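Local coordinates for triacylglycerol lipase (Clostridium botulinum, PDB 5AH1), which probably hydrolyses triacylglycerol esters and cleaves synthetic polyesters, as a zinc-binding alpha/beta-hydrolase, at residues Trp331-Ser345 and Phe381-Asp393. Residues are numbered along the deposited sequence; the frame is centred on the assembly and turned at random.
Sequences WTTQATKESILTGHS and FPNDGVVNCISQD
Gln392 grips the backbone of Thr333 with both ends of its side-chain amide. With CG anti to the carbonyl carbon (chi1 -65°) and the chain straight beyond it, the Gln392 side chain crosses that of Thr333 at about a right angle: OE1 accepts from Thr333 N at 2.8 Å, and NE2 donates to Thr333 O at 3.2 Å, reached in the carbonyl plane but tilted from the glutamine amide. The hydroxyl of Thr333 turns instead to the acid beside it, OG1 giving its proton to Asp384 OD2 at 2.7 Å on the anti lone pair. That same carboxylate oxygen is bonded to His426 ND1, while OD1 takes the backbone N-H groups of Val386 and Val387 in an Asx turn and a longer Asx motif. With both oxygens gripped, the carboxylate has little freedom to rotate.

Farther along, Ala335 N donates to Asn383 O at 3.0 Å, and Thr336 OG1 receives Asn383 N at 3.0 Å. Beside that bond, Thr336 CG2 lies against the Asn383 amide, 3.6 Å from OD1, which itself closes an Asx turn by accepting from Gly385 N. Cys389 SG packs against Gln334 CB, whereas the amide oxygen of that glutamine goes to Arg420. At the hairpin end, the edge of His344 faces the Phe381 ring in an offset edge-to-face pair with planes at 72°.

The contact thus joins the segment running from core strand 327-331 into a small antiparallel hairpin to a loop preceding strand 403-405. Asp384, bonded to His426, also lies near, without touching, the residues of a probable nucleophile elbow that includes Ser182; this is consistent with the acid and histidine of an alpha/beta-hydrolase catalytic triad.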
ATOM      1  N   TRP A 331      -1.702   0.267 -11.287  1.00  7.50           N
ATOM      2  CA  TRP A 331      -2.676  -0.787 -11.507  1.00  7.80           C
ATOM      3  C   TRP A 331      -3.908  -0.521 -10.656  1.00  7.61           C
ATOM      4  O   TRP A 331      -3.797  -0.246  -9.451  1.00  7.43           O
ATOM      5  CB  TRP A 331      -2.062  -2.131 -11.139  1.00  8.45           C
ATOM      6  CG  TRP A 331      -0.886  -2.478 -11.988  1.00  7.97           C
ATOM      7  CD1 TRP A 331       0.416  -2.168 -11.752  1.00  8.38           C
ATOM      8  CD2 TRP A 331      -0.916  -3.179 -13.239  1.00  8.72           C
ATOM      9  NE1 TRP A 331       1.203  -2.642 -12.775  1.00  8.65           N
ATOM     10  CE2 TRP A 331       0.412  -3.274 -13.699  1.00  9.07           C
ATOM     11  CE3 TRP A 331      -1.942  -3.735 -14.014  1.00  9.84           C
ATOM     12  CZ2 TRP A 331       0.746  -3.914 -14.896  1.00  9.60           C
ATOM     13  CZ3 TRP A 331      -1.616  -4.358 -15.191  1.00  9.76           C
ATOM     14  CH2 TRP A 331      -0.280  -4.458 -15.624  1.00  9.80           C
ATOM     15  N   THR A 332      -5.067  -0.591 -11.310  1.00  7.31           N
ATOM     16  CA  THR A 332      -6.373  -0.316 -10.721  1.00  7.93           C
ATOM     17  C   THR A 332      -7.169  -1.618 -10.641  1.00  8.17           C
ATOM     18  O   THR A 332      -7.287  -2.336 -11.647  1.00  8.74           O
ATOM     19  CB  THR A 332      -7.156   0.694 -11.598  1.00  8.66           C
ATOM     20  OG1 THR A 332      -6.444   1.940 -11.645  1.00  8.63           O
ATOM     21  CG2 THR A 332      -8.561   0.925 -11.047  1.00  8.19           C
ATOM     22  N   THR A 333      -7.671  -1.923  -9.449  1.00  8.29           N
ATOM     23  CA  THR A 333      -8.587  -3.033  -9.240  1.00  8.73           C
ATOM     24  C   THR A 333     -10.009  -2.508  -9.122  1.00  8.17           C
ATOM     25  O   THR A 333     -10.234  -1.420  -8.574  1.00  8.06           O
ATOM     26  CB  THR A 333      -8.200  -3.840  -7.976  1.00  9.07           C
ATOM     27  OG1 THR A 333      -7.693  -2.957  -6.961  1.00  9.05           O
ATOM     28  CG2 THR A 333      -7.123  -4.859  -8.298  1.00  9.49           C
ATOM     29  N   GLN A 334     -10.967  -3.295  -9.607  1.00  9.24           N
ATOM     30  CA  GLN A 334     -12.390  -2.959  -9.519  1.00  8.88           C
ATOM     31  C   GLN A 334     -13.190  -4.225  -9.259  1.00  9.15           C
ATOM     32  O   GLN A 334     -12.915  -5.251  -9.875  1.00  9.44           O
ATOM     33  CB  GLN A 334     -12.876  -2.312 -10.815  1.00  9.50           C
ATOM     34  CG  GLN A 334     -14.380  -2.057 -10.807  1.00 10.25           C
ATOM     35  CD  GLN A 334     -14.874  -1.326 -12.020  1.00 11.45           C
ATOM     36  OE1 GLN A 334     -14.098  -0.871 -12.863  1.00 13.24           O
ATOM     37  NE2 GLN A 334     -16.187  -1.192 -12.110  1.00 13.31           N
ATOM     38  N   ALA A 335     -14.177  -4.143  -8.366  1.00  9.17           N
ATOM     39  CA  ALA A 335     -15.065  -5.276  -8.124  1.00  9.39           C
ATOM     40  C   ALA A 335     -16.504  -4.825  -7.843  1.00  9.61           C
ATOM     41  O   ALA A 335     -17.292  -5.564  -7.254  1.00 10.86           O
ATOM     42  CB  ALA A 335     -14.539  -6.183  -7.011  1.00 10.87           C
ATOM     43  N   THR A 336     -16.847  -3.625  -8.301  1.00  9.54           N
ATOM     44  CA  THR A 336     -18.218  -3.133  -8.277  1.00  9.37           C
ATOM     45  C   THR A 336     -18.820  -3.026  -9.676  1.00 10.68           C
ATOM     46  O   THR A 336     -18.110  -3.026 -10.692  1.00 11.20           O
ATOM     47  CB  THR A 336     -18.312  -1.743  -7.624  1.00  9.69           C
ATOM     48  OG1 THR A 336     -17.453  -0.826  -8.297  1.00 10.48           O
ATOM     49  CG2 THR A 336     -17.922  -1.800  -6.151  1.00 10.63           C
ATOM     50  N   LYS A 337     -20.145  -2.916  -9.710  1.00 10.97           N
ATOM     51  CA  LYS A 337     -20.908  -2.621 -10.917  1.00 12.62           C
ATOM     52  C   LYS A 337     -21.880  -1.506 -10.593  1.00 13.43           C
ATOM     53  O   LYS A 337     -22.184  -1.252  -9.430  1.00 12.44           O
ATOM     54  CB  LYS A 337     -21.691  -3.854 -11.381  1.00 15.24           C
ATOM     55  CG  LYS A 337     -22.648  -4.401 -10.335  1.00 18.69           C
ATOM     56  CD  LYS A 337     -23.386  -5.637 -10.794  1.00 22.40           C
ATOM     57  CE  LYS A 337     -24.297  -6.144  -9.683  1.00 25.46           C
ATOM     58  NZ  LYS A 337     -24.998  -7.415 -10.033  1.00 27.29           N
ATOM     59  N   GLU A 338     -22.365  -0.829 -11.622  1.00 15.02           N
ATOM     60  CA  GLU A 338     -23.313   0.258 -11.427  1.00 17.40           C
ATOM     61  C   GLU A 338     -24.725  -0.295 -11.268  1.00 18.61           C
ATOM     62  O   GLU A 338     -25.165  -1.136 -12.053  1.00 20.59           O
ATOM     63  CB  GLU A 338     -23.259   1.233 -12.610  1.00 20.54           C
ATOM     64  CG  GLU A 338     -24.200   2.429 -12.453  1.00 23.55           C
ATOM     65  CD  GLU A 338     -23.971   3.523 -13.485  1.00 26.45           C
ATOM     66  OE1 GLU A 338     -22.860   3.598 -14.064  1.00 27.04           O
ATOM     67  OE2 GLU A 338     -24.910   4.317 -13.706  1.00 27.63           O
ATOM     68  N   SER A 339     -25.425   0.170 -10.239  1.00 18.15           N
ATOM     69  CA  SER A 339     -26.842  -0.107 -10.088  1.00 20.47           C
ATOM     70  C   SER A 339     -27.627   0.696 -11.118  1.00 21.85           C
ATOM     71  O   SER A 339     -27.564   1.925 -11.134  1.00 23.01           O
ATOM     72  CB  SER A 339     -27.307   0.275  -8.692  1.00 22.24           C
ATOM     73  OG  SER A 339     -28.721   0.275  -8.635  1.00 23.76           O
ATOM     74  N   ILE A 340     -28.380   0.017 -11.970  1.00 22.90           N
ATOM     75  CA  ILE A 340     -29.136   0.714 -13.013  1.00 24.85           C
ATOM     76  C   ILE A 340     -30.344   1.475 -12.447  1.00 23.93           C
ATOM     77  O   ILE A 340     -30.982   2.257 -13.147  1.00 25.57           O
ATOM     78  CB  ILE A 340     -29.605  -0.259 -14.113  1.00 27.24           C
ATOM     79  CG1 ILE A 340     -30.592  -1.285 -13.543  1.00 28.99           C
ATOM     80  CG2 ILE A 340     -28.397  -0.952 -14.742  1.00 27.38           C
ATOM     81  CD1 ILE A 340     -31.192  -2.212 -14.596  1.00 29.75           C
ATOM     82  N   LEU A 341     -30.664   1.243 -11.180  1.00 20.27           N
ATOM     83  CA  LEU A 341     -31.787   1.912 -10.549  1.00 19.49           C
ATOM     84  C   LEU A 341     -31.398   3.294 -10.020  1.00 17.14           C
ATOM     85  O   LEU A 341     -32.112   4.269 -10.224  1.00 16.92           O
ATOM     86  CB  LEU A 341     -32.318   1.049  -9.411  1.00 21.48           C
ATOM     87  CG  LEU A 341     -33.627   1.505  -8.778  1.00 22.62           C
ATOM     88  CD1 LEU A 341     -34.771   1.437  -9.774  1.00 22.56           C
ATOM     89  CD2 LEU A 341     -33.913   0.631  -7.565  1.00 23.73           C
ATOM     90  N   THR A 342     -30.263   3.378  -9.337  1.00 15.19           N
ATOM     91  CA  THR A 342     -29.858   4.614  -8.665  1.00 15.43           C
ATOM     92  C   THR A 342     -28.572   5.250  -9.196  1.00 15.55           C
ATOM     93  O   THR A 342     -28.269   6.395  -8.845  1.00 16.21           O
ATOM     94  CB  THR A 342     -29.575   4.355  -7.193  1.00 15.26           C
ATOM     95  OG1 THR A 342     -28.543   3.368  -7.093  1.00 15.42           O
ATOM     96  CG2 THR A 342     -30.830   3.899  -6.453  1.00 16.63           C
ATOM     97  N   GLY A 343     -27.789   4.521  -9.981  1.00 14.42           N
ATOM     98  CA  GLY A 343     -26.495   5.018 -10.397  1.00 13.29           C
ATOM     99  C   GLY A 343     -25.386   4.758  -9.390  1.00 12.46           C
ATOM    100  O   GLY A 343     -24.218   5.009  -9.681  1.00 13.52           O
ATOM    101  N   HIS A 344     -25.730   4.254  -8.210  1.00 11.76           N
ATOM    102  CA  HIS A 344     -24.723   3.923  -7.207  1.00 10.93           C
ATOM    103  C   HIS A 344     -23.929   2.703  -7.660  1.00 11.19           C
ATOM    104  O   HIS A 344     -24.422   1.893  -8.441  1.00 13.50           O
ATOM    105  CB  HIS A 344     -25.376   3.620  -5.865  1.00 12.16           C
ATOM    106  CG  HIS A 344     -26.079   4.794  -5.267  1.00 13.27           C
ATOM    107  ND1 HIS A 344     -27.188   4.666  -4.459  1.00 14.40           N
ATOM    108  CD2 HIS A 344     -25.828   6.120  -5.357  1.00 14.62           C
ATOM    109  CE1 HIS A 344     -27.593   5.864  -4.079  1.00 14.94           C
ATOM    110  NE2 HIS A 344     -26.788   6.765  -4.612  1.00 15.10           N
ATOM    111  N   SER A 345     -22.694   2.582  -7.172  1.00 10.19           N
ATOM    112  CA  SER A 345     -21.893   1.373  -7.376  1.00 10.58           C
ATOM    113  C   SER A 345     -22.122   0.405  -6.227  1.00 10.64           C
ATOM    114  O   SER A 345     -22.174   0.808  -5.062  1.00 11.88           O
ATOM    115  CB  SER A 345     -20.402   1.683  -7.494  1.00 11.18           C
ATOM    116  OG  SER A 345     -20.083   2.265  -8.748  1.00 12.08           O
ATOM    117  N   PHE A 381     -17.655   6.652  -7.332  1.00  8.48           N
ATOM    118  CA  PHE A 381     -18.402   5.512  -6.825  1.00  8.48           C
ATOM    119  C   PHE A 381     -17.770   4.123  -7.081  1.00  8.54           C
ATOM    120  O   PHE A 381     -17.754   3.282  -6.179  1.00  8.97           O
ATOM    121  CB  PHE A 381     -19.853   5.503  -7.322  1.00  9.59           C
ATOM    122  CG  PHE A 381     -20.704   6.664  -6.848  1.00 10.06           C
ATOM    123  CD1 PHE A 381     -20.331   7.521  -5.818  1.00 10.42           C
ATOM    124  CD2 PHE A 381     -21.923   6.885  -7.461  1.00 10.57           C
ATOM    125  CE1 PHE A 381     -21.169   8.574  -5.434  1.00 10.93           C
ATOM    126  CE2 PHE A 381     -22.745   7.916  -7.088  1.00 12.40           C
ATOM    127  CZ  PHE A 381     -22.365   8.762  -6.076  1.00 11.45           C
ATOM    128  N   PRO A 382     -17.293   3.847  -8.308  1.00  8.77           N
ATOM    129  CA  PRO A 382     -16.716   2.513  -8.530  1.00  9.00           C
ATOM    130  C   PRO A 382     -15.524   2.260  -7.615  1.00  7.58           C
ATOM    131  O   PRO A 382     -14.701   3.155  -7.379  1.00  8.42           O
ATOM    132  CB  PRO A 382     -16.304   2.543 -10.011  1.00  9.06           C
ATOM    133  CG  PRO A 382     -17.253   3.548 -10.630  1.00  9.70           C
ATOM    134  CD  PRO A 382     -17.419   4.605  -9.565  1.00  8.53           C
ATOM    135  N   ASN A 383     -15.408   1.033  -7.125  1.00  7.53           N
ATOM    136  CA  ASN A 383     -14.331   0.717  -6.190  1.00  7.56           C
ATOM    137  C   ASN A 383     -14.013  -0.780  -6.178  1.00  8.36           C
ATOM    138  O   ASN A 383     -14.610  -1.558  -6.927  1.00  9.17           O
ATOM    139  CB  ASN A 383     -14.665   1.280  -4.789  1.00  7.45           C
ATOM    140  CG  ASN A 383     -15.857   0.605  -4.144  1.00  8.22           C
ATOM    141  OD1 ASN A 383     -15.738  -0.497  -3.598  1.00  9.04           O
ATOM    142  ND2 ASN A 383     -17.022   1.253  -4.209  1.00  8.98           N
ATOM    143  N   ASP A 384     -13.039  -1.149  -5.352  1.00  8.32           N
ATOM    144  CA  ASP A 384     -12.605  -2.546  -5.214  1.00  8.61           C
ATOM    145  C   ASP A 384     -12.887  -3.102  -3.820  1.00  9.07           C
ATOM    146  O   ASP A 384     -12.322  -4.129  -3.426  1.00  9.77           O
ATOM    147  CB  ASP A 384     -11.114  -2.697  -5.555  1.00  8.53           C
ATOM    148  CG  ASP A 384     -10.205  -2.010  -4.548  1.00  8.07           C
ATOM    149  OD1 ASP A 384     -10.721  -1.447  -3.547  1.00  7.92           O
ATOM    150  OD2 ASP A 384      -8.976  -1.999  -4.768  1.00  8.54           O
ATOM    151  N   GLY A 385     -13.751  -2.404  -3.080  1.00  9.46           N
ATOM    152  CA  GLY A 385     -14.073  -2.749  -1.705  1.00  9.50           C
ATOM    153  C   GLY A 385     -13.373  -1.869  -0.681  1.00  8.57           C
ATOM    154  O   GLY A 385     -13.832  -1.754   0.464  1.00 10.04           O
ATOM    155  N   VAL A 386     -12.259  -1.247  -1.072  1.00  8.83           N
ATOM    156  CA  VAL A 386     -11.439  -0.454  -0.151  1.00  8.54           C
ATOM    157  C   VAL A 386     -11.062   0.914  -0.720  1.00  7.99           C
ATOM    158  O   VAL A 386     -11.077   1.899   0.020  1.00  8.48           O
ATOM    159  CB  VAL A 386     -10.184  -1.247   0.313  1.00  9.33           C
ATOM    160  CG1 VAL A 386      -9.353  -0.443   1.279  1.00  9.43           C
ATOM    161  CG2 VAL A 386     -10.592  -2.555   0.952  1.00  9.51           C
ATOM    162  N   VAL A 387     -10.755   0.964  -2.013  1.00  7.16           N
ATOM    163  CA  VAL A 387     -10.282   2.187  -2.653  1.00  6.67           C
ATOM    164  C   VAL A 387     -11.081   2.494  -3.912  1.00  7.55           C
ATOM    165  O   VAL A 387     -11.282   1.635  -4.759  1.00  8.59           O
ATOM    166  CB  VAL A 387      -8.773   2.096  -3.010  1.00  7.21           C
ATOM    167  CG1 VAL A 387      -8.282   3.368  -3.655  1.00  7.83           C
ATOM    168  CG2 VAL A 387      -7.949   1.792  -1.759  1.00  7.28           C
ATOM    169  N   ASN A 388     -11.499   3.753  -4.046  1.00  7.24           N
ATOM    170  CA  ASN A 388     -12.192   4.199  -5.253  1.00  7.21           C
ATOM    171  C   ASN A 388     -11.305   3.996  -6.481  1.00  6.79           C
ATOM    172  O   ASN A 388     -10.129   4.333  -6.445  1.00  7.74           O
ATOM    173  CB  ASN A 388     -12.552   5.679  -5.140  1.00  6.83           C
ATOM    174  CG  ASN A 388     -13.075   6.053  -3.762  1.00  7.80           C
ATOM    175  OD1 ASN A 388     -12.297   6.163  -2.821  1.00  7.77           O
ATOM    176  ND2 ASN A 388     -14.390   6.227  -3.635  1.00  8.00           N
ATOM    177  N   CYS A 389     -11.869   3.493  -7.575  1.00  7.74           N
ATOM    178  CA  CYS A 389     -11.091   3.237  -8.776  1.00  8.01           C
ATOM    179  C   CYS A 389     -10.429   4.480  -9.325  1.00  8.56           C
ATOM    180  O   CYS A 389      -9.281   4.428  -9.766  1.00  7.95           O
ATOM    181  CB  CYS A 389     -11.953   2.579  -9.854  1.00  8.93           C
ATOM    182  SG  CYS A 389     -12.633   0.989  -9.398  1.00  9.05           S
ATOM    183  N   ILE A 390     -11.139   5.603  -9.283  1.00  8.10           N
ATOM    184  CA  ILE A 390     -10.631   6.839  -9.861  1.00  7.93           C
ATOM    185  C   ILE A 390      -9.316   7.267  -9.205  1.00  7.74           C
ATOM    186  O   ILE A 390      -8.498   7.934  -9.821  1.00  7.97           O
ATOM    187  CB  ILE A 390     -11.695   7.988  -9.734  1.00  8.49           C
ATOM    188  CG1 ILE A 390     -11.276   9.220 -10.535  1.00  9.52           C
ATOM    189  CG2 ILE A 390     -11.945   8.360  -8.282  1.00  8.75           C
ATOM    190  CD1 ILE A 390     -12.313  10.315 -10.559  1.00 10.59           C
ATOM    191  N   SER A 391      -9.134   6.884  -7.941  1.00  6.90           N
ATOM    192  CA  SER A 391      -7.981   7.290  -7.153  1.00  6.40           C
ATOM    193  C   SER A 391      -6.721   6.484  -7.472  1.00  6.57           C
ATOM    194  O   SER A 391      -5.623   6.890  -7.121  1.00  6.48           O
ATOM    195  CB  SER A 391      -8.340   7.087  -5.686  1.00  7.02           C
ATOM    196  OG  SER A 391      -7.292   7.471  -4.829  1.00  7.19           O
ATOM    197  N   GLN A 392      -6.871   5.363  -8.182  1.00  7.56           N
ATOM    198  CA  GLN A 392      -5.808   4.372  -8.256  1.00  7.27           C
ATOM    199  C   GLN A 392      -4.789   4.596  -9.381  1.00  7.49           C
ATOM    200  O   GLN A 392      -3.659   4.102  -9.290  1.00  8.03           O
ATOM    201  CB  GLN A 392      -6.420   2.967  -8.357  1.00  7.11           C
ATOM    202  CG  GLN A 392      -7.198   2.560  -7.123  1.00  7.04           C
ATOM    203  CD  GLN A 392      -7.753   1.164  -7.240  1.00  7.95           C
ATOM    204  OE1 GLN A 392      -7.085   0.277  -7.763  1.00  7.88           O
ATOM    205  NE2 GLN A 392      -8.992   0.954  -6.805  1.00  8.56           N
ATOM    206  N   ASP A 393      -5.159   5.340 -10.423  1.00  7.79           N
ATOM    207  CA  ASP A 393      -4.276   5.462 -11.581  1.00  7.72           C
ATOM    208  C   ASP A 393      -3.087   6.393 -11.362  1.00  7.40           C
ATOM    209  O   ASP A 393      -2.148   6.379 -12.155  1.00  8.77           O
ATOM    210  CB  ASP A 393      -5.053   5.830 -12.863  1.00  8.57           C
ATOM    211  CG  ASP A 393      -5.692   7.193 -12.809  1.00  9.36           C
ATOM    212  OD1 ASP A 393      -5.622   7.861 -11.765  1.00  9.86           O
ATOM    213  OD2 ASP A 393      -6.276   7.579 -13.845  1.00 11.55           O
TER
HETATM  214  O   HOH W   1      -2.647   1.910  -8.026  1.00  7.77           O
HETATM  215  O   HOH W   2      -7.875   4.231 -12.147  1.00 13.47           O